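Local coordinates for protein dihydroorotase (Saccharomyces cerevisiae S288C, PDB 6L0A) that catalyses the reversible, zinc-dependent interconversion of N-carbamoyl-L-aspartate and (S)-dihydroorotate, the third step of de novo pyrimidine biosynthesis, at residues C[298-301]-C[302-306]; C[28-32]-C[33-37]; C[312-316]-C[317-321]. All coordinates share one frame; numbering follows the deposited sequence.

Interaction 1: C[298-301]-C[302-306]; sequences ENLK and GFVSD
Lys-301 and Asp-306 carry the charged part of this local contact at the start of helix 300-312. The ammonium NZ of Lys-301 forms a salt bridge to Asp-306 OD1 at 2.8 Å. OD1 receives it on its syn lone pair, the side of the other carboxylate oxygen. The two side chains cross at about a right angle. The lysine chain leaves with CG opposite the backbone N (chi1 176°) and then bends at chi2 and chi4. These bends bring NZ back to the carboxylate, and Lys-301 CG also lies 3.5 Å from Asp-306 OD1.

The backbone bonds show a change of pitch. Val-304 N donates to Leu-300 O at 3.0 Å, an ordinary helical bond. Asp-306 N reaches Lys-301 O at 3.0 Å. This bond, from five residues on, marks a pi-type turn; Ser-305 N adds a weak bond to the same oxygen. One water bridges the first turn: it donates to Glu-298 O and accepts from Gly-302 N.

The apolar contact is on another side of the helix. Leu-300 CD1 meets Val-304 CG1 at 4.0 Å. Val-304 CG2 comes closer to the backbone, 3.2 Å from Leu-300 O. Both residues are buried and also touch helix 283-293, as does Phe-303, whose ring meets that of Phe-291.

Polar ends are tied to neighbouring parts of the chain. Asn-299 ND2 bonds to Val-247 O, and Ser-305 OG bonds to Leu-9 O. A short 3-10 segment leads into the helix here. This is the start of a helix with a pi-type turn, which the Lys-301/Asp-306 salt bridge spans; it packs beside strand 253-255 of the metal-dependent hydrolase barrel.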
ATOM      1  N   GLU C 298       2.923 -20.106  26.960  1.00 32.81           N
ATOM      2  CA  GLU C 298       3.600 -21.389  27.110  1.00 32.87           C
ATOM      3  C   GLU C 298       4.228 -21.867  25.806  1.00 30.24           C
ATOM      4  O   GLU C 298       5.120 -22.718  25.840  1.00 28.01           O
ATOM      5  CB  GLU C 298       2.627 -22.445  27.643  1.00 31.32           C
ATOM      6  CG  GLU C 298       1.759 -23.114  26.579  1.00 36.89           C
ATOM      7  CD  GLU C 298       0.410 -22.428  26.403  1.00 39.63           C
ATOM      8  OE1 GLU C 298       0.284 -21.238  26.780  1.00 41.89           O
ATOM      9  OE2 GLU C 298      -0.527 -23.079  25.888  1.00 42.92           O
ATOM     10  N   ASN C 299       3.782 -21.348  24.658  1.00 28.07           N
ATOM     11  CA  ASN C 299       4.337 -21.746  23.369  1.00 26.75           C
ATOM     12  C   ASN C 299       5.426 -20.801  22.878  1.00 23.65           C
ATOM     13  O   ASN C 299       5.975 -21.021  21.791  1.00 24.06           O
ATOM     14  CB  ASN C 299       3.219 -21.860  22.320  1.00 24.19           C
ATOM     15  CG  ASN C 299       2.462 -23.179  22.419  1.00 29.65           C
ATOM     16  OD1 ASN C 299       2.842 -24.060  23.193  1.00 30.89           O
ATOM     17  ND2 ASN C 299       1.385 -23.320  21.641  1.00 24.48           N
ATOM     18  N   LEU C 300       5.772 -19.780  23.666  1.00 20.03           N
ATOM     19  CA  LEU C 300       6.721 -18.774  23.209  1.00 20.70           C
ATOM     20  C   LEU C 300       8.113 -19.359  23.047  1.00 25.74           C
ATOM     21  O   LEU C 300       8.783 -19.101  22.040  1.00 21.13           O
ATOM     22  CB  LEU C 300       6.754 -17.596  24.179  1.00 21.42           C
ATOM     23  CG  LEU C 300       7.700 -16.467  23.784  1.00 23.98           C
ATOM     24  CD1 LEU C 300       7.234 -15.838  22.463  1.00 17.63           C
ATOM     25  CD2 LEU C 300       7.813 -15.405  24.870  1.00 24.50           C
ATOM     26  N   LYS C 301       8.566 -20.158  24.020  1.00 20.02           N
ATOM     27  CA  LYS C 301       9.928 -20.678  23.958  1.00 25.24           C
ATOM     28  C   LYS C 301      10.140 -21.527  22.712  1.00 21.60           C
ATOM     29  O   LYS C 301      11.219 -21.504  22.112  1.00 22.27           O
ATOM     30  CB  LYS C 301      10.248 -21.484  25.219  1.00 26.61           C
ATOM     31  CG  LYS C 301      11.621 -22.144  25.174  1.00 28.98           C
ATOM     32  CD  LYS C 301      12.243 -22.249  26.556  1.00 28.63           C
ATOM     33  CE  LYS C 301      13.701 -22.689  26.461  1.00 31.67           C
ATOM     34  NZ  LYS C 301      13.791 -24.027  25.811  1.00 35.56           N
ATOM     35  N   GLY C 302       9.126 -22.286  22.307  1.00 20.00           N
ATOM     36  CA  GLY C 302       9.258 -23.059  21.086  1.00 23.98           C
ATOM     37  C   GLY C 302       9.431 -22.172  19.869  1.00 20.39           C
ATOM     38  O   GLY C 302      10.294 -22.423  19.023  1.00 18.82           O
ATOM     39  N   PHE C 303       8.652 -21.089  19.798  1.00 20.53           N
ATOM     40  CA  PHE C 303       8.634 -20.256  18.598  1.00 17.82           C
ATOM     41  C   PHE C 303       9.914 -19.438  18.455  1.00 16.71           C
ATOM     42  O   PHE C 303      10.394 -19.238  17.333  1.00 18.33           O
ATOM     43  CB  PHE C 303       7.409 -19.340  18.615  1.00 17.65           C
ATOM     44  CG  PHE C 303       7.335 -18.405  17.434  1.00 15.88           C
ATOM     45  CD1 PHE C 303       7.004 -18.882  16.178  1.00 17.53           C
ATOM     46  CD2 PHE C 303       7.591 -17.061  17.589  1.00 15.37           C
ATOM     47  CE1 PHE C 303       6.949 -18.021  15.076  1.00 15.29           C
ATOM     48  CE2 PHE C 303       7.526 -16.189  16.503  1.00 16.69           C
ATOM     49  CZ  PHE C 303       7.206 -16.679  15.247  1.00 15.33           C
ATOM     50  N   VAL C 304      10.489 -18.967  19.565  1.00 15.16           N
ATOM     51  CA  VAL C 304      11.664 -18.102  19.524  1.00 13.59           C
ATOM     52  C   VAL C 304      12.944 -18.801  19.957  1.00 18.45           C
ATOM     53  O   VAL C 304      13.982 -18.135  20.059  1.00 20.15           O
ATOM     54  CB  VAL C 304      11.468 -16.820  20.354  1.00 19.81           C
ATOM     55  CG1 VAL C 304      10.240 -16.036  19.868  1.00 15.08           C
ATOM     56  CG2 VAL C 304      11.349 -17.154  21.842  1.00 19.01           C
ATOM     57  N   SER C 305      12.912 -20.106  20.231  1.00 17.21           N
ATOM     58  CA  SER C 305      14.165 -20.773  20.562  1.00 21.28           C
ATOM     59  C   SER C 305      14.208 -22.222  20.095  1.00 20.82           C
ATOM     60  O   SER C 305      15.054 -22.571  19.270  1.00 19.88           O
ATOM     61  CB  SER C 305      14.441 -20.713  22.068  1.00 23.65           C
ATOM     62  OG  SER C 305      15.702 -21.302  22.359  1.00 24.38           O
ATOM     63  N   ASP C 306      13.305 -23.072  20.598  1.00 22.67           N
ATOM     64  CA  ASP C 306      13.429 -24.514  20.374  1.00 24.54           C
ATOM     65  C   ASP C 306      13.445 -24.863  18.888  1.00 21.16           C
ATOM     66  O   ASP C 306      14.320 -25.608  18.422  1.00 20.75           O
ATOM     67  CB  ASP C 306      12.282 -25.266  21.064  1.00 23.09           C
ATOM     68  CG  ASP C 306      12.232 -25.032  22.564  1.00 29.57           C
ATOM     69  OD1 ASP C 306      13.190 -24.465  23.132  1.00 27.17           O
ATOM     70  OD2 ASP C 306      11.207 -25.411  23.169  1.00 30.28           O
TER
HETATM   71  O   HOH W   1       7.031 -23.767  23.955  1.00 27.99           O

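Interaction 2: C[28-32]-C[33-37]; sequences PKIRD and GGVSI
This is a helix C-terminal cap, made mainly by backbone bonds with one apolar contact between Ile-30 and Val-35. It ends helix 20-32 and leads into strand 37-40. Val-35 N donates to Ile-30 O at 3.1 Å, and Gly-34 N donates to Arg-31 O at 2.9 Å. One residue earlier, Gly-33 N still bonds to Lys-29 O at 2.9 Å. Gly-34 is the first residue to leave the helix, with a positive phi of 99°.

The side chains close the turn from the buried side. Ile-30 CG2 meets Val-35 CG1 at 3.6 Å, the two branches crossing at a slant. The CB of Val-35 also sits 3.4 Å from Ile-30 O. Ile-30 packs further on Val-15 and Phe-70, towards the barrel strands.

The CB of Arg-31 points away from 33-37. Its guanidinium forms a salt bridge with Asp-323 and a cation-pi contact with Trp-361, whose NE1 also bonds to Arg-31 O. The 6-to-1 bond from Val-35 N, the 5-to-2 bond from Gly-34 N and the apolar Ile-30/Val-35 contact make a Schellman motif at the C-terminal end of helix 20-32.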
ATOM      1  N   PRO C  28      24.837  -4.644  17.749  1.00 21.71           N
ATOM      2  CA  PRO C  28      24.617  -4.805  19.198  1.00 21.82           C
ATOM      3  C   PRO C  28      23.154  -4.929  19.581  1.00 22.77           C
ATOM      4  O   PRO C  28      22.856  -5.497  20.641  1.00 23.52           O
ATOM      5  CB  PRO C  28      25.250  -3.538  19.797  1.00 23.19           C
ATOM      6  CG  PRO C  28      26.220  -3.057  18.771  1.00 22.28           C
ATOM      7  CD  PRO C  28      25.558  -3.395  17.444  1.00 18.77           C
ATOM      8  N   LYS C  29      22.226  -4.416  18.761  1.00 18.97           N
ATOM      9  CA  LYS C  29      20.810  -4.491  19.100  1.00 19.04           C
ATOM     10  C   LYS C  29      20.239  -5.898  18.988  1.00 15.82           C
ATOM     11  O   LYS C  29      19.133  -6.137  19.486  1.00 18.27           O
ATOM     12  CB  LYS C  29      19.999  -3.540  18.207  1.00 18.72           C
ATOM     13  CG  LYS C  29      20.566  -2.128  18.139  1.00 18.74           C
ATOM     14  CD  LYS C  29      20.405  -1.442  19.493  1.00 24.57           C
ATOM     15  CE  LYS C  29      20.727   0.043  19.402  1.00 30.29           C
ATOM     16  NZ  LYS C  29      22.171   0.251  19.120  1.00 36.75           N
ATOM     17  N   ILE C  30      20.941  -6.828  18.329  1.00 15.59           N
ATOM     18  CA  ILE C  30      20.494  -8.215  18.346  1.00 18.04           C
ATOM     19  C   ILE C  30      20.379  -8.697  19.786  1.00 16.04           C
ATOM     20  O   ILE C  30      19.313  -9.140  20.231  1.00 15.72           O
ATOM     21  CB  ILE C  30      21.444  -9.099  17.516  1.00 15.91           C
ATOM     22  CG1 ILE C  30      21.487  -8.608  16.056  1.00 18.46           C
ATOM     23  CG2 ILE C  30      21.010 -10.553  17.594  1.00 17.91           C
ATOM     24  CD1 ILE C  30      22.617  -9.203  15.202  1.00 15.79           C
ATOM     25  N   ARG C  31      21.462  -8.550  20.554  1.00 20.29           N
ATOM     26  CA  ARG C  31      21.421  -8.923  21.967  1.00 20.90           C
ATOM     27  C   ARG C  31      20.419  -8.077  22.746  1.00 16.43           C
ATOM     28  O   ARG C  31      19.654  -8.608  23.557  1.00 21.95           O
ATOM     29  CB  ARG C  31      22.814  -8.805  22.589  1.00 23.47           C
ATOM     30  CG  ARG C  31      22.914  -9.544  23.936  1.00 24.58           C
ATOM     31  CD  ARG C  31      24.329  -9.556  24.470  1.00 34.06           C
ATOM     32  NE  ARG C  31      24.350  -9.661  25.927  1.00 32.76           N
ATOM     33  CZ  ARG C  31      24.478 -10.799  26.605  1.00 29.67           C
ATOM     34  NH1 ARG C  31      24.612 -11.958  25.975  1.00 30.58           N
ATOM     35  NH2 ARG C  31      24.489 -10.772  27.928  1.00 25.81           N
ATOM     36  N   ASP C  32      20.392  -6.762  22.498  1.00 20.79           N
ATOM     37  CA  ASP C  32      19.518  -5.882  23.274  1.00 22.82           C
ATOM     38  C   ASP C  32      18.055  -6.260  23.108  1.00 25.53           C
ATOM     39  O   ASP C  32      17.269  -6.160  24.059  1.00 23.13           O
ATOM     40  CB  ASP C  32      19.744  -4.424  22.872  1.00 24.43           C
ATOM     41  CG  ASP C  32      21.131  -3.929  23.231  1.00 24.90           C
ATOM     42  OD1 ASP C  32      21.868  -4.654  23.931  1.00 29.32           O
ATOM     43  OD2 ASP C  32      21.488  -2.814  22.806  1.00 28.27           O
ATOM     44  N   GLY C  33      17.665  -6.694  21.904  1.00 20.84           N
ATOM     45  CA  GLY C  33      16.328  -7.176  21.649  1.00 16.29           C
ATOM     46  C   GLY C  33      16.017  -8.570  22.140  1.00 16.22           C
ATOM     47  O   GLY C  33      14.890  -9.041  21.965  1.00 18.20           O
ATOM     48  N   GLY C  34      16.976  -9.253  22.754  1.00 19.16           N
ATOM     49  CA  GLY C  34      16.716 -10.532  23.374  1.00 16.94           C
ATOM     50  C   GLY C  34      17.109 -11.747  22.564  1.00 18.81           C
ATOM     51  O   GLY C  34      16.615 -12.838  22.856  1.00 20.10           O
ATOM     52  N   VAL C  35      17.992 -11.601  21.578  1.00 17.22           N
ATOM     53  CA  VAL C  35      18.309 -12.660  20.620  1.00 12.29           C
ATOM     54  C   VAL C  35      19.747 -13.111  20.832  1.00 13.99           C
ATOM     55  O   VAL C  35      20.675 -12.295  20.791  1.00 16.30           O
ATOM     56  CB  VAL C  35      18.099 -12.176  19.171  1.00 14.33           C
ATOM     57  CG1 VAL C  35      18.682 -13.171  18.184  1.00 13.67           C
ATOM     58  CG2 VAL C  35      16.611 -11.930  18.914  1.00 13.59           C
ATOM     59  N   SER C  36      19.930 -14.418  21.024  1.00 15.35           N
ATOM     60  CA  SER C  36      21.253 -15.006  21.211  1.00 14.08           C
ATOM     61  C   SER C  36      21.893 -15.435  19.896  1.00 15.48           C
ATOM     62  O   SER C  36      23.101 -15.250  19.709  1.00 15.12           O
ATOM     63  CB  SER C  36      21.153 -16.214  22.149  1.00 17.35           C
ATOM     64  OG  SER C  36      22.382 -16.921  22.171  1.00 20.50           O
ATOM     65  N   ILE C  37      21.086 -15.982  18.984  1.00 14.76           N
ATOM     66  CA  ILE C  37      21.538 -16.584  17.734  1.00 15.54           C
ATOM     67  C   ILE C  37      20.867 -15.834  16.584  1.00 13.45           C
ATOM     68  O   ILE C  37      19.645 -15.674  16.589  1.00 13.31           O
ATOM     69  CB  ILE C  37      21.175 -18.078  17.666  1.00 13.65           C
ATOM     70  CG1 ILE C  37      21.808 -18.858  18.824  1.00 13.56           C
ATOM     71  CG2 ILE C  37      21.593 -18.678  16.324  1.00 15.94           C
ATOM     72  CD1 ILE C  37      21.007 -20.097  19.212  1.00 18.89           C
TER

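Interaction 3: C[312-316]-C[317-321]; sequences YEVKD and SEVAS
Glu-318 folds back against Val-314 and Lys-315, and its carboxylate grips the backbone of this surface turn. OE2 accepts the backbone N-H of Lys-315 at 2.9 Å, with an N-H...O angle of 157°. The N-H comes from the anti side of the carboxylate, 32° out of its plane. The same oxygen lies 3.4 Å from Val-314 CA. The Glu-318 side chain starts from an eclipsed-leaning chi1 of -30° and is extended beyond CG, and this lays the carboxylate at the Lys-315 N-H.

The Glu-318 side chain crosses those of Val-314 and Lys-315 at a slant. Its CG passes 3.5 Å from Lys-315 O. The ammonium of Lys-315 does not follow it: NZ stays 6.8 Å from OE2. The other carboxylate oxygen, OE1, forms a salt bridge with Arg-95. The carboxylate thus meets both a backbone N-H and an arginine.

Val-319 points back towards the first half of the turn. Its CB lies 3.4 Å from Asp-316 O, and its CG2 faces Val-314 CG1 at 4.4 Å, a loose contact. Both valines also touch strand 69-71.

Two backbone bonds wind the chain here. Glu-318 N donates to Lys-315 O at 3.0 Å and Val-319 N to Asp-316 O at 3.2 Å. Asp-316 OD1 forms a salt bridge with Arg-364. Just before the turn, Glu-313 has positive phi and ends helix 300-312 in a Schellman motif. The successive i to i+3 bonds are those of a short 3-10 turn, held also by the bond from Lys-315 N to the Glu-318 carboxylate.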
ATOM      1  N   TYR C 312      17.954 -25.678  12.376  1.00 16.22           N
ATOM      2  CA  TYR C 312      19.296 -25.351  11.927  1.00 17.29           C
ATOM      3  C   TYR C 312      20.341 -26.235  12.594  1.00 20.20           C
ATOM      4  O   TYR C 312      21.533 -26.100  12.291  1.00 19.97           O
ATOM      5  CB  TYR C 312      19.609 -23.878  12.199  1.00 16.70           C
ATOM      6  CG  TYR C 312      19.098 -22.934  11.122  1.00 17.34           C
ATOM      7  CD1 TYR C 312      17.803 -22.422  11.164  1.00 17.29           C
ATOM      8  CD2 TYR C 312      19.915 -22.565  10.057  1.00 19.52           C
ATOM      9  CE1 TYR C 312      17.341 -21.557  10.160  1.00 15.75           C
ATOM     10  CE2 TYR C 312      19.472 -21.706   9.068  1.00 16.77           C
ATOM     11  CZ  TYR C 312      18.186 -21.209   9.120  1.00 19.21           C
ATOM     12  OH  TYR C 312      17.759 -20.362   8.118  1.00 17.82           O
ATOM     13  N   GLU C 313      19.903 -27.114  13.494  1.00 17.38           N
ATOM     14  CA  GLU C 313      20.765 -28.052  14.216  1.00 23.17           C
ATOM     15  C   GLU C 313      21.944 -27.327  14.858  1.00 26.21           C
ATOM     16  O   GLU C 313      23.112 -27.664  14.651  1.00 25.01           O
ATOM     17  CB  GLU C 313      21.222 -29.191  13.301  1.00 25.99           C
ATOM     18  CG  GLU C 313      20.022 -29.949  12.734  1.00 23.98           C
ATOM     19  CD  GLU C 313      20.393 -31.035  11.719  1.00 37.86           C
ATOM     20  OE1 GLU C 313      21.096 -31.988  12.107  1.00 46.33           O
ATOM     21  OE2 GLU C 313      19.985 -30.911  10.553  1.00 35.97           O
ATOM     22  N   VAL C 314      21.614 -26.302  15.643  1.00 20.68           N
ATOM     23  CA  VAL C 314      22.599 -25.504  16.362  1.00 22.09           C
ATOM     24  C   VAL C 314      23.082 -26.309  17.560  1.00 27.01           C
ATOM     25  O   VAL C 314      22.273 -26.822  18.339  1.00 24.30           O
ATOM     26  CB  VAL C 314      21.990 -24.168  16.811  1.00 24.04           C
ATOM     27  CG1 VAL C 314      23.047 -23.282  17.466  1.00 22.52           C
ATOM     28  CG2 VAL C 314      21.347 -23.444  15.623  1.00 19.78           C
ATOM     29  N   LYS C 315      24.395 -26.418  17.708  1.00 29.15           N
ATOM     30  CA  LYS C 315      25.003 -27.184  18.785  1.00 30.33           C
ATOM     31  C   LYS C 315      25.584 -26.244  19.832  1.00 30.81           C
ATOM     32  O   LYS C 315      25.991 -25.119  19.530  1.00 25.07           O
ATOM     33  CB  LYS C 315      26.109 -28.101  18.247  1.00 28.38           C
ATOM     34  CG  LYS C 315      25.696 -28.966  17.070  1.00 28.11           C
ATOM     35  CD  LYS C 315      24.528 -29.880  17.423  1.00 32.06           C
ATOM     36  CE  LYS C 315      24.198 -30.834  16.276  1.00 35.88           C
ATOM     37  NZ  LYS C 315      23.002 -31.685  16.558  1.00 37.82           N
ATOM     38  N   ASP C 316      25.646 -26.734  21.077  1.00 33.70           N
ATOM     39  CA  ASP C 316      26.227 -25.941  22.153  1.00 31.50           C
ATOM     40  C   ASP C 316      27.642 -25.477  21.818  1.00 29.29           C
ATOM     41  O   ASP C 316      28.069 -24.405  22.267  1.00 30.34           O
ATOM     42  CB  ASP C 316      26.228 -26.745  23.454  1.00 35.43           C
ATOM     43  CG  ASP C 316      25.692 -25.949  24.636  1.00 47.03           C
ATOM     44  OD1 ASP C 316      25.441 -26.566  25.694  1.00 53.02           O
ATOM     45  OD2 ASP C 316      25.519 -24.713  24.514  1.00 46.62           O
ATOM     46  N   SER C 317      28.378 -26.253  21.020  1.00 34.30           N
ATOM     47  CA  SER C 317      29.762 -25.906  20.728  1.00 32.85           C
ATOM     48  C   SER C 317      29.889 -24.719  19.779  1.00 33.80           C
ATOM     49  O   SER C 317      30.952 -24.090  19.744  1.00 36.49           O
ATOM     50  CB  SER C 317      30.497 -27.109  20.140  1.00 35.15           C
ATOM     51  OG  SER C 317      29.928 -27.489  18.904  1.00 33.37           O
ATOM     52  N   GLU C 318      28.850 -24.402  19.002  1.00 32.05           N
ATOM     53  CA  GLU C 318      28.922 -23.228  18.145  1.00 31.63           C
ATOM     54  C   GLU C 318      28.555 -21.944  18.875  1.00 28.19           C
ATOM     55  O   GLU C 318      28.728 -20.859  18.319  1.00 26.81           O
ATOM     56  CB  GLU C 318      27.984 -23.353  16.947  1.00 33.58           C
ATOM     57  CG  GLU C 318      27.718 -24.756  16.454  1.00 37.50           C
ATOM     58  CD  GLU C 318      26.727 -24.738  15.316  1.00 29.99           C
ATOM     59  OE1 GLU C 318      26.873 -23.855  14.443  1.00 39.20           O
ATOM     60  OE2 GLU C 318      25.799 -25.571  15.299  1.00 30.66           O
ATOM     61  N   VAL C 319      28.064 -22.048  20.095  1.00 27.77           N
ATOM     62  CA  VAL C 319      27.384 -20.934  20.727  1.00 27.61           C
ATOM     63  C   VAL C 319      28.415 -19.948  21.268  1.00 26.73           C
ATOM     64  O   VAL C 319      29.357 -20.322  21.965  1.00 32.14           O
ATOM     65  CB  VAL C 319      26.411 -21.445  21.796  1.00 24.93           C
ATOM     66  CG1 VAL C 319      26.222 -20.422  22.843  1.00 35.04           C
ATOM     67  CG2 VAL C 319      25.031 -21.800  21.101  1.00 35.69           C
ATOM     68  N   ALA C 320      28.261 -18.669  20.906  1.00 19.78           N
ATOM     69  CA  ALA C 320      29.176 -17.629  21.359  1.00 19.42           C
ATOM     70  C   ALA C 320      29.034 -17.300  22.844  1.00 23.37           C
ATOM     71  O   ALA C 320      29.986 -16.775  23.436  1.00 24.23           O
ATOM     72  CB  ALA C 320      28.957 -16.335  20.557  1.00 21.44           C
ATOM     73  N   SER C 321      27.867 -17.535  23.438  1.00 24.78           N
ATOM     74  CA  SER C 321      27.609 -17.232  24.841  1.00 25.26           C
ATOM     75  C   SER C 321      26.429 -18.070  25.305  1.00 28.04           C
ATOM     76  O   SER C 321      25.427 -18.188  24.595  1.00 25.36           O
ATOM     77  CB  SER C 321      27.316 -15.743  25.059  1.00 24.74           C
ATOM     78  OG  SER C 321      26.583 -15.537  26.256  1.00 26.65           O
TER

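From the N terminus, interaction 2 comes first and turns the chain from helix 20-32 towards strand 37-40. Interaction 1 follows much later, at the start of helix 300-312. Interaction 3 lies just beyond the end of that helix, on the way to strand 324-328. All three are local and lie in series; none nests within or crosses another. Interactions 1 and 3 thus mark the two ends of one helix, with centres about 17 Å apart. Interactions 2 and 3 touch in space: Ile-37 CD1 packs on Val-314 CG1 at 4.2 Å. This joins the start of strand 37-40 to the loop after helix 300-312.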